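Local atomic coordinates of diguanylate cyclase (Vibrio cholerae serotype O1, PDB entry 6EIB), a protein that catalyses the condensation of two GTP molecules into the second messenger cyclic di-GMP, a magnesium-dependent reaction through which it takes part in biofilm formation. Residues Lys62-Val67 with Phe82-Glu87; Lys12-Phe17 with Gly75-Glu80; Cys33-Ile38 with Arg138-Ala143. One frame throughout, in Å; residues are numbered along the deposited sequence.

Overall arrangement
From the N terminus the chain runs through helix 10-27, which supplies the first half of contact 2, into strand 31-38, which opens contact 3. Helix 50-67 then brings its last turn to contact 1, and the hairpin of strands 73-76 and 81-87 closes contact 2 first and contact 1 directly after it, so these two cross. Helix 133-148 closes contact 3 about a hundred residues after its strand; contact 1 is nested inside that loop, whereas contact 2 crosses it. All three reach one mixed sheet: helices 10-27 and 133-148 lie on one face, helix 50-67 on the other, and strand 81-87 runs between strands 73-76 and 31-38.

Contact 1 of 3, residues Lys62-Val67 with Phe82-Glu87; sequences KLFQSV and FIIVLE
Phe64, in the last turn of helix 50-67, lays one face of its ring over Ile84 and turns an edge to Phe82. The methyl CD1 of Ile84 stands over the middle of the Phe64 ring, 3.6 Å from its centroid and only 10° off the ring normal, a CH-pi contact in which one carbon meets nearly the whole ring; the nearest ring atom, Phe64 CD1, is also 3.6 Å from Ile84 CD1. Ile84 reaches this place by pointing CG1 away from its own carbonyl carbon (chi1 -57°) and extending onward to CD1, so the long branch does the touching. Against Phe82 the geometry is different. The two rings form a T-shaped pair, centroids 5.5 Å apart and planes at 78°, with the edge of Phe64 directed at the face of Phe82. Phe64 CE2 leads, coming within 3.8 Å of Phe82 CD2, while Phe64 CZ lies 4.0 Å from Phe82 CB.

This is a helix lying on one face of the central sheet of the GGDEF domain, and strand 81-87 begins inside the GGEEF signature that gives the domain its name. Phe82 is the last residue of that signature, with its side chain near Ile38, a magnesium-binding position by similarity. Phe82 and Ile84, two apart on the strand, both direct their CB toward the helix, whereas Ile83 between them turns to the other face, where Leu13, Trp14 and Phe17 of helix 10-27 lie. The contact is wholly apolar and buried. Ile36 on the neighbouring strand, Cys74 on the other neighbour and Ile101 of helix 91-107 also touch the Phe64 ring.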
loop_
_atom_site.group_PDB
_atom_site.type_symbol
_atom_site.label_atom_id
_atom_site.label_comp_id
_atom_site.label_asym_id
_atom_site.label_seq_id
_atom_site.Cartn_x
_atom_site.Cartn_y
_atom_site.Cartn_z
ATOM N N LYS A 62 5.313 -2.580 9.969
ATOM C CA LYS A 62 4.703 -2.827 11.285
ATOM C C LYS A 62 3.334 -2.159 11.351
ATOM O O LYS A 62 2.355 -2.731 11.831
ATOM C CB LYS A 62 5.588 -2.317 12.420
ATOM C CG LYS A 62 6.854 -3.123 12.663
ATOM C CD LYS A 62 7.604 -2.678 13.941
ATOM C CE LYS A 62 8.259 -1.291 13.851
ATOM N NZ LYS A 62 9.476 -1.273 12.966
ATOM N N LEU A 63 3.270 -0.959 10.793
ATOM C CA LEU A 63 2.043 -0.181 10.767
ATOM C C LEU A 63 0.910 -0.876 10.018
ATOM O O LEU A 63 -0.240 -0.844 10.485
ATOM C CB LEU A 63 2.310 1.194 10.119
ATOM C CG LEU A 63 1.220 2.260 10.242
ATOM C CD1 LEU A 63 0.789 2.449 11.731
ATOM C CD2 LEU A 63 1.694 3.588 9.612
ATOM N N PHE A 64 1.235 -1.543 8.901
ATOM C CA PHE A 64 0.214 -2.260 8.144
ATOM C C PHE A 64 -0.482 -3.286 9.043
ATOM O O PHE A 64 -1.713 -3.373 9.063
ATOM C CB PHE A 64 0.811 -2.986 6.936
ATOM C CG PHE A 64 1.399 -2.079 5.893
ATOM C CD1 PHE A 64 1.002 -0.755 5.791
ATOM C CD2 PHE A 64 2.314 -2.580 4.979
ATOM C CE1 PHE A 64 1.530 0.071 4.803
ATOM C CE2 PHE A 64 2.857 -1.768 3.982
ATOM C CZ PHE A 64 2.460 -0.444 3.892
ATOM N N GLN A 65 0.318 -4.063 9.760
ATOM C CA GLN A 65 -0.186 -5.071 10.695
ATOM C C GLN A 65 -1.093 -4.509 11.785
ATOM O O GLN A 65 -2.140 -5.082 12.090
ATOM C CB GLN A 65 0.972 -5.802 11.368
ATOM C CG GLN A 65 1.758 -6.768 10.506
ATOM C CD GLN A 65 2.915 -7.411 11.283
ATOM O OE1 GLN A 65 4.087 -7.130 11.014
ATOM N NE2 GLN A 65 2.582 -8.229 12.288
ATOM N N SER A 66 -0.647 -3.419 12.399
ATOM C CA SER A 66 -1.355 -2.778 13.506
ATOM C C SER A 66 -2.716 -2.246 13.080
ATOM O O SER A 66 -3.716 -2.404 13.795
ATOM C CB SER A 66 -0.508 -1.634 14.066
ATOM O OG SER A 66 -1.265 -0.833 14.958
ATOM N N VAL A 67 -2.730 -1.591 11.925
ATOM C CA VAL A 67 -3.938 -0.977 11.399
ATOM C C VAL A 67 -4.883 -1.998 10.754
ATOM O O VAL A 67 -6.094 -1.895 10.900
ATOM C CB VAL A 67 -3.588 0.128 10.378
ATOM C CG1 VAL A 67 -4.831 0.596 9.649
ATOM C CG2 VAL A 67 -2.869 1.285 11.078
ATOM N N PHE A 82 4.718 0.077 -1.876
ATOM C CA PHE A 82 4.136 -1.133 -1.308
ATOM C C PHE A 82 2.809 -1.392 -1.918
ATOM O O PHE A 82 2.146 -0.485 -2.447
ATOM C CB PHE A 82 3.955 -1.017 0.222
ATOM C CG PHE A 82 5.238 -1.021 0.979
ATOM C CD1 PHE A 82 5.991 0.156 1.127
ATOM C CD2 PHE A 82 5.712 -2.201 1.533
ATOM C CE1 PHE A 82 7.192 0.140 1.831
ATOM C CE2 PHE A 82 6.901 -2.228 2.229
ATOM C CZ PHE A 82 7.646 -1.055 2.390
ATOM N N ILE A 83 2.398 -2.645 -1.809
ATOM C CA ILE A 83 1.070 -3.011 -2.185
ATOM C C ILE A 83 0.468 -3.825 -1.038
ATOM O O ILE A 83 1.154 -4.653 -0.439
ATOM C CB ILE A 83 1.124 -3.788 -3.505
ATOM C CG1 ILE A 83 -0.252 -4.182 -4.023
ATOM C CG2 ILE A 83 1.901 -5.048 -3.297
ATOM C CD1 ILE A 83 -0.130 -4.744 -5.496
ATOM N N ILE A 84 -0.795 -3.557 -0.731
ATOM C CA ILE A 84 -1.538 -4.359 0.229
ATOM C C ILE A 84 -2.748 -4.943 -0.468
ATOM O O ILE A 84 -3.535 -4.224 -1.089
ATOM C CB ILE A 84 -1.969 -3.533 1.434
ATOM C CG1 ILE A 84 -0.741 -2.905 2.084
ATOM C CG2 ILE A 84 -2.716 -4.406 2.487
ATOM C CD1 ILE A 84 -1.101 -1.847 3.091
ATOM N N VAL A 85 -2.901 -6.255 -0.330
ATOM C CA VAL A 85 -4.025 -6.939 -0.935
ATOM C C VAL A 85 -4.941 -7.443 0.129
ATOM O O VAL A 85 -4.486 -8.149 1.035
ATOM C CB VAL A 85 -3.547 -8.118 -1.818
ATOM C CG1 VAL A 85 -4.760 -8.956 -2.331
ATOM C CG2 VAL A 85 -2.682 -7.577 -2.977
ATOM N N LEU A 86 -6.222 -7.077 0.047
ATOM C CA LEU A 86 -7.175 -7.434 1.118
ATOM C C LEU A 86 -8.279 -8.363 0.610
ATOM O O LEU A 86 -9.142 -7.942 -0.153
ATOM C CB LEU A 86 -7.810 -6.189 1.738
ATOM C CG LEU A 86 -7.030 -5.055 2.419
ATOM C CD1 LEU A 86 -7.948 -3.873 2.659
ATOM C CD2 LEU A 86 -6.535 -5.484 3.776
ATOM N N GLU A 87 -8.234 -9.635 0.985
ATOM C CA GLU A 87 -9.304 -10.563 0.569
ATOM C C GLU A 87 -10.645 -10.279 1.233
ATOM O O GLU A 87 -10.708 -9.813 2.375
ATOM C CB GLU A 87 -8.897 -12.011 0.821
ATOM C CG GLU A 87 -7.757 -12.488 -0.055
ATOM C CD GLU A 87 -7.618 -14.016 -0.009
ATOM O OE1 GLU A 87 -6.736 -14.496 0.733
ATOM O OE2 GLU A 87 -8.385 -14.736 -0.697
#

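Contact 2 of 3, residues Lys12-Phe17 with Gly75-Glu80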
loop_
_atom_site.group_PDB
_atom_site.type_symbol
_atom_site.label_atom_id
_atom_site.label_comp_id
_atom_site.label_asym_id
_atom_site.label_seq_id
_atom_site.Cartn_x
_atom_site.Cartn_y
_atom_site.Cartn_z
ATOM N N LYS A 12 6.428 -13.454 -3.143
ATOM C CA LYS A 12 5.275 -14.127 -2.521
ATOM C C LYS A 12 4.007 -13.318 -2.741
ATOM O O LYS A 12 2.899 -13.863 -2.852
ATOM C CB LYS A 12 5.495 -14.285 -1.024
ATOM C CG LYS A 12 6.300 -15.464 -0.610
ATOM C CD LYS A 12 6.975 -15.122 0.717
ATOM C CE LYS A 12 8.106 -16.091 1.051
ATOM N NZ LYS A 12 8.789 -15.657 2.316
ATOM N N LEU A 13 4.175 -11.996 -2.738
ATOM C CA LEU A 13 3.043 -11.100 -2.899
ATOM C C LEU A 13 2.348 -11.356 -4.222
ATOM O O LEU A 13 1.110 -11.517 -4.268
ATOM C CB LEU A 13 3.482 -9.619 -2.797
ATOM C CG LEU A 13 2.355 -8.561 -2.879
ATOM C CD1 LEU A 13 1.892 -8.279 -4.284
ATOM C CD2 LEU A 13 1.128 -8.983 -1.999
ATOM N N TRP A 14 3.113 -11.335 -5.313
ATOM C CA TRP A 14 2.460 -11.459 -6.603
ATOM C C TRP A 14 1.743 -12.798 -6.720
ATOM O O TRP A 14 0.631 -12.871 -7.244
ATOM C CB TRP A 14 3.446 -11.298 -7.749
ATOM C CG TRP A 14 4.073 -9.925 -7.891
ATOM C CD1 TRP A 14 5.419 -9.652 -7.931
ATOM C CD2 TRP A 14 3.400 -8.658 -8.037
ATOM N NE1 TRP A 14 5.624 -8.298 -8.096
ATOM C CE2 TRP A 14 4.409 -7.666 -8.183
ATOM C CE3 TRP A 14 2.056 -8.262 -8.079
ATOM C CZ2 TRP A 14 4.114 -6.318 -8.346
ATOM C CZ3 TRP A 14 1.767 -6.892 -8.245
ATOM C CH2 TRP A 14 2.792 -5.950 -8.388
ATOM N N ALA A 15 2.384 -13.854 -6.249
ATOM C CA ALA A 15 1.759 -15.190 -6.285
ATOM C C ALA A 15 0.523 -15.248 -5.392
ATOM O O ALA A 15 -0.485 -15.812 -5.789
ATOM C CB ALA A 15 2.758 -16.280 -5.875
ATOM N N ASP A 16 0.592 -14.694 -4.178
ATOM C CA ASP A 16 -0.587 -14.681 -3.312
ATOM C C ASP A 16 -1.702 -13.847 -3.955
ATOM O O ASP A 16 -2.884 -14.216 -3.923
ATOM C CB ASP A 16 -0.240 -14.137 -1.914
ATOM C CG ASP A 16 0.533 -15.147 -1.064
ATOM O OD1 ASP A 16 0.425 -16.353 -1.351
ATOM O OD2 ASP A 16 1.242 -14.739 -0.122
ATOM N N PHE A 17 -1.321 -12.736 -4.563
ATOM C CA PHE A 17 -2.282 -11.856 -5.221
ATOM C C PHE A 17 -2.984 -12.593 -6.383
ATOM O O PHE A 17 -4.208 -12.506 -6.538
ATOM C CB PHE A 17 -1.549 -10.603 -5.733
ATOM C CG PHE A 17 -2.449 -9.471 -6.116
ATOM C CD1 PHE A 17 -3.820 -9.561 -5.959
ATOM C CD2 PHE A 17 -1.899 -8.294 -6.638
ATOM C CE1 PHE A 17 -4.650 -8.499 -6.329
ATOM C CE2 PHE A 17 -2.700 -7.219 -7.005
ATOM C CZ PHE A 17 -4.067 -7.312 -6.870
ATOM N N GLY A 75 3.466 -6.495 0.047
ATOM C CA GLY A 75 4.659 -6.663 -0.756
ATOM C C GLY A 75 5.348 -5.321 -0.960
ATOM O O GLY A 75 4.716 -4.299 -1.200
ATOM N N ARG A 76 6.653 -5.329 -0.819
ATOM C CA ARG A 76 7.413 -4.163 -1.221
ATOM C C ARG A 76 7.697 -4.326 -2.689
ATOM O O ARG A 76 8.592 -5.074 -3.039
ATOM C CB ARG A 76 8.699 -4.067 -0.424
ATOM C CG ARG A 76 9.476 -2.769 -0.648
ATOM C CD ARG A 76 10.875 -2.937 -0.100
ATOM N NE ARG A 76 11.651 -1.729 -0.258
ATOM C CZ ARG A 76 12.945 -1.661 -0.002
ATOM N NH1 ARG A 76 13.577 -2.757 0.406
ATOM N NH2 ARG A 76 13.596 -0.504 -0.168
ATOM N N VAL A 77 6.986 -3.609 -3.552
ATOM C CA VAL A 77 7.153 -3.866 -4.992
ATOM C C VAL A 77 8.122 -2.907 -5.702
ATOM O O VAL A 77 8.434 -3.061 -6.902
ATOM C CB VAL A 77 5.797 -3.834 -5.707
ATOM C CG1 VAL A 77 4.923 -5.009 -5.236
ATOM C CG2 VAL A 77 5.093 -2.491 -5.475
ATOM N N GLY A 78 8.602 -1.923 -4.964
ATOM C CA GLY A 78 9.613 -1.020 -5.480
ATOM C C GLY A 78 10.435 -0.493 -4.317
ATOM O O GLY A 78 10.161 -0.817 -3.147
ATOM N N GLY A 79 11.378 0.391 -4.623
ATOM C CA GLY A 79 12.221 0.969 -3.599
ATOM C C GLY A 79 11.424 1.511 -2.426
ATOM O O GLY A 79 11.768 1.221 -1.276
ATOM N N GLU A 80 10.375 2.287 -2.702
ATOM C CA GLU A 80 9.561 2.838 -1.615
ATOM C C GLU A 80 8.059 2.664 -1.885
ATOM O O GLU A 80 7.242 3.430 -1.381
ATOM C CB GLU A 80 9.912 4.313 -1.392
ATOM C CG GLU A 80 9.328 5.261 -2.419
ATOM C CD GLU A 80 10.346 5.763 -3.399
ATOM O OE1 GLU A 80 11.536 5.369 -3.310
ATOM O OE2 GLU A 80 9.947 6.581 -4.251
#
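The GGEEF signature of the diguanylate cyclase, residues 78-82, lies at the turn between strands 73-76 and 81-87, and helix 10-27 packs against the residues that lead into it: Leu13 meets Gly75 and Trp14 meets Val77. Glu80, in the signature, is the predicted proton acceptor and a magnesium ligand by similarity; its side chain lies close to that of Asp37, another magnesium-binding position by similarity.

At Gly75 the helix comes very close, with the CA atoms of Leu13 and Gly75 only 5.2 Å apart. Leu13 CG sits 3.7 Å from Gly75 CA, where a side chain on the strand would collide with it, so the absence of one lets the helix lie directly on the backbone. CB of Leu13 adds a contact of 3.8 Å to Gly75 CA. The second pair is more peripheral: the indole of Trp14 and the side chain of Val77 meet at about a right angle. Val77 uses its CG1 branch, placed opposite its own carbonyl carbon (chi1 -66°), and this methyl approaches the benzo part of the indole, 3.5 Å from Trp14 CZ2. Leu13 CD1 rests over one face of the same indole, toward its rim, while Ile133 of helix 133-148 also touches Trp14.

Beyond Val77 the loop is pinned by Arg76, whose guanidinium closes side-on around one carbonyl oxygen: Arg76 NE is 3.1 Å from Gly79 O, and the straighter bond, from Arg76 NH2, reaches Gly79 O at 2.7 Å on a lone pair in the carbonyl plane.

Contact 3 of 3, residues Cys33-Ile38 with Arg138-Ala143; sequences CISIDI and RRSDQA. With SO4 (sulfate ion), chain G.
Cys33, the first residue of its segment, points its SG at helix 133-148 and brings it to 3.5 Å from Ser140 OG. The thiol stands opposite its own backbone N (chi1 180°). Ile34 turns to the other face of the sheet. Ser35 is the centre of the contact: its OG lies 2.7 Å from Ser140 OG, close enough for a hydrogen bond between two buried hydroxyls at the point where the backbones are nearest, with Ser35 CA and Ser140 CA 5.7 Å apart. Ser35 CB is also 4.0 Å from the carbonyl oxygen Ser140 O, so the strand side chain sits close against the helix backbone. On the helix, Ser140 OG stands between its own backbone N and carbonyl carbon (chi1 65°), within reach of a weak hydrogen bond to Tyr137 O of the preceding turn.

Ile36, like Ile34, turns to the other face. Asp37 and Ile38, magnesium-binding positions by similarity, follow: the strand, the middle one of the sheet of the GGDEF domain, runs on from this contact to the probable metal site. The strand and helix axes approach to 7.5 Å, running in roughly the same direction at 39°, and small residues occupy the place where they meet.

The outer side of the helix holds a sulfate ion, probably from the crystallisation liquor. Arg138 NH2 is 2.8 Å from sulfate O1, and Gln142 NE2, one turn on, gives the same oxygen a straighter bond at 3.0 Å; Tyr158 also binds the ion.

Inside, the chemistry is polar but uncharged: the Ser140 hydroxyl has one proton and two acceptors near it, Ser35 OG across the contact and Tyr137 O on its own helix, so the bond between the hydroxyls is probably shared or alternates with the one inside the helix.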
loop_
_atom_site.group_PDB
_atom_site.type_symbol
_atom_site.label_atom_id
_atom_site.label_comp_id
_atom_site.label_asym_id
_atom_site.label_seq_id
_atom_site.Cartn_x
_atom_site.Cartn_y
_atom_site.Cartn_z
ATOM N N CYS A 33 -7.112 -3.589 -3.301
ATOM C CA CYS A 33 -5.705 -3.456 -3.532
ATOM C C CYS A 33 -5.298 -2.033 -3.179
ATOM O O CYS A 33 -5.919 -1.099 -3.664
ATOM C CB CYS A 33 -5.410 -3.763 -5.006
ATOM S SG CYS A 33 -3.694 -3.642 -5.445
ATOM N N ILE A 34 -4.295 -1.877 -2.321
ATOM C CA ILE A 34 -3.784 -0.525 -1.977
ATOM C C ILE A 34 -2.357 -0.395 -2.413
ATOM O O ILE A 34 -1.525 -1.222 -2.042
ATOM C CB ILE A 34 -3.805 -0.241 -0.455
ATOM C CG1 ILE A 34 -5.204 -0.448 0.132
ATOM C CG2 ILE A 34 -3.314 1.218 -0.194
ATOM C CD1 ILE A 34 -5.209 -0.601 1.724
ATOM N N SER A 35 -2.066 0.655 -3.168
ATOM C CA SER A 35 -0.711 0.976 -3.566
ATOM C C SER A 35 -0.225 2.161 -2.777
ATOM O O SER A 35 -0.926 3.158 -2.695
ATOM C CB SER A 35 -0.634 1.327 -5.065
ATOM O OG SER A 35 -1.003 0.212 -5.848
ATOM N N ILE A 36 0.942 2.043 -2.168
ATOM C CA ILE A 36 1.456 3.083 -1.283
ATOM C C ILE A 36 2.822 3.472 -1.731
ATOM O O ILE A 36 3.597 2.613 -2.105
ATOM C CB ILE A 36 1.498 2.603 0.188
ATOM C CG1 ILE A 36 0.079 2.531 0.738
ATOM C CG2 ILE A 36 2.337 3.567 1.061
ATOM C CD1 ILE A 36 -0.016 1.861 2.113
ATOM N N ASP A 37 3.107 4.777 -1.765
ATOM C CA ASP A 37 4.454 5.222 -2.056
ATOM C C ASP A 37 4.836 6.253 -0.998
ATOM O O ASP A 37 4.098 7.189 -0.725
ATOM C CB ASP A 37 4.559 5.800 -3.469
ATOM C CG ASP A 37 6.010 5.952 -3.931
ATOM O OD1 ASP A 37 6.685 4.915 -4.148
ATOM O OD2 ASP A 37 6.456 7.091 -4.156
ATOM N N ILE A 38 5.995 6.048 -0.402
ATOM C CA ILE A 38 6.512 6.968 0.589
ATOM C C ILE A 38 7.012 8.246 -0.083
ATOM O O ILE A 38 7.773 8.175 -1.075
ATOM C CB ILE A 38 7.636 6.320 1.377
ATOM C CG1 ILE A 38 7.083 5.066 2.104
ATOM C CG2 ILE A 38 8.258 7.344 2.353
ATOM C CD1 ILE A 38 8.171 4.210 2.764
ATOM N N ARG A 138 -3.160 -1.710 -12.142
ATOM C CA ARG A 138 -3.223 -0.540 -13.020
ATOM C C ARG A 138 -4.114 0.554 -12.419
ATOM O O ARG A 138 -3.789 1.759 -12.469
ATOM C CB ARG A 138 -3.726 -0.942 -14.410
ATOM C CG ARG A 138 -4.037 0.213 -15.262
ATOM C CD ARG A 138 -4.595 -0.222 -16.578
ATOM N NE ARG A 138 -4.869 0.957 -17.382
ATOM C CZ ARG A 138 -6.035 1.587 -17.354
ATOM N NH1 ARG A 138 -7.020 1.114 -16.584
ATOM N NH2 ARG A 138 -6.217 2.662 -18.108
ATOM N N ARG A 139 -5.238 0.146 -11.829
ATOM C CA ARG A 139 -6.171 1.122 -11.256
ATOM C C ARG A 139 -5.660 1.676 -9.918
ATOM O O ARG A 139 -5.776 2.872 -9.671
ATOM C CB ARG A 139 -7.569 0.507 -11.093
ATOM C CG ARG A 139 -8.308 0.242 -12.421
ATOM C CD ARG A 139 -9.718 -0.146 -12.169
ATOM N NE ARG A 139 -9.766 -1.362 -11.369
ATOM C CZ ARG A 139 -9.970 -2.581 -11.882
ATOM N NH1 ARG A 139 -10.173 -2.723 -13.189
ATOM N NH2 ARG A 139 -10.005 -3.649 -11.086
ATOM N N SER A 140 -5.093 0.838 -9.052
ATOM C CA SER A 140 -4.588 1.388 -7.792
ATOM C C SER A 140 -3.357 2.238 -8.072
ATOM O O SER A 140 -3.157 3.255 -7.427
ATOM C CB SER A 140 -4.288 0.305 -6.744
ATOM O OG SER A 140 -3.240 -0.576 -7.107
ATOM N N ASP A 141 -2.536 1.825 -9.038
ATOM C CA ASP A 141 -1.349 2.593 -9.385
ATOM C C ASP A 141 -1.771 3.951 -9.938
ATOM O O ASP A 141 -1.149 4.988 -9.621
ATOM C CB ASP A 141 -0.482 1.806 -10.393
ATOM C CG ASP A 141 0.911 2.437 -10.629
ATOM O OD1 ASP A 141 1.472 3.044 -9.694
ATOM O OD2 ASP A 141 1.436 2.328 -11.771
ATOM N N GLN A 142 -2.826 3.982 -10.751
ATOM C CA GLN A 142 -3.261 5.258 -11.334
ATOM C C GLN A 142 -3.866 6.206 -10.304
ATOM O O GLN A 142 -3.656 7.425 -10.340
ATOM C CB GLN A 142 -4.296 5.023 -12.448
ATOM C CG GLN A 142 -4.554 6.263 -13.267
ATOM C CD GLN A 142 -5.754 6.139 -14.177
ATOM O OE1 GLN A 142 -6.819 6.691 -13.884
ATOM N NE2 GLN A 142 -5.607 5.393 -15.274
ATOM N N ALA A 143 -4.589 5.626 -9.355
ATOM C CA ALA A 143 -5.158 6.367 -8.242
ATOM C C ALA A 143 -4.050 6.886 -7.364
ATOM O O ALA A 143 -4.170 7.963 -6.800
ATOM C CB ALA A 143 -6.172 5.449 -7.400
HETATM S S SO4 G . -8.828 4.660 -17.935
HETATM O O1 SO4 G . -7.989 4.402 -16.774
HETATM O O2 SO4 G . -9.525 5.925 -17.736
HETATM O O3 SO4 G . -7.991 4.776 -19.130
HETATM O O4 SO4 G . -9.785 3.567 -18.075
#